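Local coordinates for benzoylformate decarboxylase (Mycobacterium smegmatis, PDB 4Q9D), which belongs to the thiamine pyrophosphate enzyme family and carries a magnesium ion in its C-terminal family domain, at residues Q442-A447 and S491-F496. Residues are numbered along the deposited sequence; the frame is centred on the assembly and turned at random.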
loop_
_atom_site.group_PDB
_atom_site.type_symbol
_atom_site.label_atom_id
_atom_site.label_comp_id
_atom_site.label_asym_id
_atom_site.label_seq_id
_atom_site.Cartn_x
_atom_site.Cartn_y
_atom_site.Cartn_z
ATOM N N GLN B 442 -10.276 -27.734 13.013
ATOM C CA GLN B 442 -11.692 -27.441 13.311
ATOM C C GLN B 442 -12.584 -27.575 12.085
ATOM O O GLN B 442 -13.813 -27.661 12.219
ATOM C CB GLN B 442 -11.883 -26.026 13.926
ATOM C CG GLN B 442 -10.838 -25.655 15.012
ATOM C CD GLN B 442 -9.658 -24.898 14.415
ATOM O OE1 GLN B 442 -9.170 -25.257 13.338
ATOM N NE2 GLN B 442 -9.231 -23.808 15.082
ATOM N N ALA B 443 -11.998 -27.546 10.887
ATOM C CA ALA B 443 -12.833 -27.691 9.686
ATOM C C ALA B 443 -13.579 -29.036 9.690
ATOM O O ALA B 443 -14.600 -29.150 9.049
ATOM C CB ALA B 443 -12.015 -27.549 8.402
ATOM N N ILE B 444 -13.056 -30.062 10.376
ATOM C CA ILE B 444 -13.716 -31.368 10.314
ATOM C C ILE B 444 -15.107 -31.338 10.992
ATOM O O ILE B 444 -15.971 -32.162 10.701
ATOM C CB ILE B 444 -12.839 -32.510 10.875
ATOM C CG1 ILE B 444 -12.649 -32.376 12.371
ATOM C CG2 ILE B 444 -11.472 -32.535 10.177
ATOM C CD1 ILE B 444 -11.638 -33.419 12.913
ATOM N N TRP B 445 -15.326 -30.345 11.848
ATOM C CA TRP B 445 -16.626 -30.156 12.502
ATOM C C TRP B 445 -17.666 -29.848 11.446
ATOM O O TRP B 445 -18.784 -30.353 11.502
ATOM C CB TRP B 445 -16.557 -29.010 13.531
ATOM C CG TRP B 445 -17.854 -28.724 14.212
ATOM C CD1 TRP B 445 -18.396 -29.413 15.265
ATOM C CD2 TRP B 445 -18.770 -27.657 13.915
ATOM N NE1 TRP B 445 -19.595 -28.848 15.627
ATOM C CE2 TRP B 445 -19.853 -27.772 14.824
ATOM C CE3 TRP B 445 -18.793 -26.629 12.956
ATOM C CZ2 TRP B 445 -20.957 -26.893 14.809
ATOM C CZ3 TRP B 445 -19.890 -25.734 12.950
ATOM C CH2 TRP B 445 -20.948 -25.881 13.872
ATOM N N THR B 446 -17.304 -28.998 10.490
ATOM C CA THR B 446 -18.206 -28.681 9.384
ATOM C C THR B 446 -18.495 -29.931 8.542
ATOM O O THR B 446 -19.623 -30.131 8.089
ATOM C CB THR B 446 -17.609 -27.559 8.495
ATOM O OG1 THR B 446 -17.341 -26.413 9.299
ATOM C CG2 THR B 446 -18.568 -27.160 7.361
ATOM N N ALA B 447 -17.480 -30.774 8.330
ATOM C CA ALA B 447 -17.697 -32.036 7.605
ATOM C C ALA B 447 -18.745 -32.899 8.348
ATOM O O ALA B 447 -19.654 -33.463 7.739
ATOM C CB ALA B 447 -16.350 -32.819 7.458
ATOM N N SER B 491 -9.338 -38.831 19.496
ATOM C CA SER B 491 -10.169 -38.126 20.473
ATOM C C SER B 491 -10.613 -36.767 19.970
ATOM O O SER B 491 -11.783 -36.383 20.136
ATOM C CB SER B 491 -9.437 -37.975 21.799
ATOM O OG SER B 491 -9.183 -39.273 22.286
ATOM N N ILE B 492 -9.687 -36.034 19.355
ATOM C CA ILE B 492 -10.024 -34.709 18.827
ATOM C C ILE B 492 -11.089 -34.857 17.753
ATOM O O ILE B 492 -12.098 -34.142 17.763
ATOM C CB ILE B 492 -8.765 -33.964 18.291
ATOM C CG1 ILE B 492 -7.722 -33.827 19.391
ATOM C CG2 ILE B 492 -9.118 -32.575 17.730
ATOM C CD1 ILE B 492 -6.299 -33.383 18.877
ATOM N N ALA B 493 -10.896 -35.816 16.853
ATOM C CA ALA B 493 -11.827 -36.012 15.727
ATOM C C ALA B 493 -13.230 -36.365 16.220
ATOM O O ALA B 493 -14.231 -35.844 15.740
ATOM C CB ALA B 493 -11.306 -37.119 14.803
ATOM N N ALA B 494 -13.278 -37.259 17.198
ATOM C CA ALA B 494 -14.514 -37.698 17.795
ATOM C C ALA B 494 -15.129 -36.499 18.494
ATOM O O ALA B 494 -16.327 -36.286 18.421
ATOM C CB ALA B 494 -14.235 -38.848 18.813
ATOM N N GLY B 495 -14.297 -35.698 19.147
ATOM C CA GLY B 495 -14.781 -34.500 19.813
ATOM C C GLY B 495 -15.493 -33.527 18.891
ATOM O O GLY B 495 -16.453 -32.883 19.306
ATOM N N PHE B 496 -15.004 -33.420 17.651
ATOM C CA PHE B 496 -15.617 -32.595 16.599
ATOM C C PHE B 496 -16.750 -33.294 15.843
ATOM O O PHE B 496 -17.278 -32.740 14.871
ATOM C CB PHE B 496 -14.555 -32.108 15.596
ATOM C CG PHE B 496 -13.699 -30.975 16.126
ATOM C CD1 PHE B 496 -14.276 -29.752 16.472
ATOM C CD2 PHE B 496 -12.328 -31.126 16.263
ATOM C CE1 PHE B 496 -13.493 -28.698 16.955
ATOM C CE2 PHE B 496 -11.532 -30.073 16.740
ATOM C CZ PHE B 496 -12.111 -28.866 17.092
#
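With CG1 of Ile444 set between its backbone N and carbonyl carbon (chi1 68°), the extended CD1 arm is carried across to Phe496, whose CG is anti to the carbonyl carbon, beside the backbone N. The two side chains cross at about a right angle, with Ile444 CG1 3.8 Å from Phe496 CB, and the arm runs on past the ring until its CD1 rests 3.8 Å from Ala493 CA, three residues earlier in the chain. Gln442 covers one face of the phenyl ring through its backbone: CA lies 4.3 Å from the ring centroid, 19° off the normal, a CH-pi contact offset toward the rim. Its CG touches Phe496 CZ at 4.0 Å, but the amide leads away, and NE2 is hydrogen-bonded to Gln438 O of the second subunit. Trp445 CB packs 3.8 Å from Phe496 CD1. Trp445 CA directs a nearly straight C-H...O contact to Phe496 O (3.6 Å, 162° at the hydrogen), an oxygen that also meets the indole obliquely, 3.5 Å from Trp445 CD1; the indole NE1 bonds to Pro485 O of the second subunit. No hydrogen bond joins the two segments; the seam is largely apolar and buried. It ties helix 443-449 to the C-terminal end of helix 489-495, at the interface with the second subunit, within the parallel alpha/beta C-terminal domain characteristic of thiamine pyrophosphate enzymes.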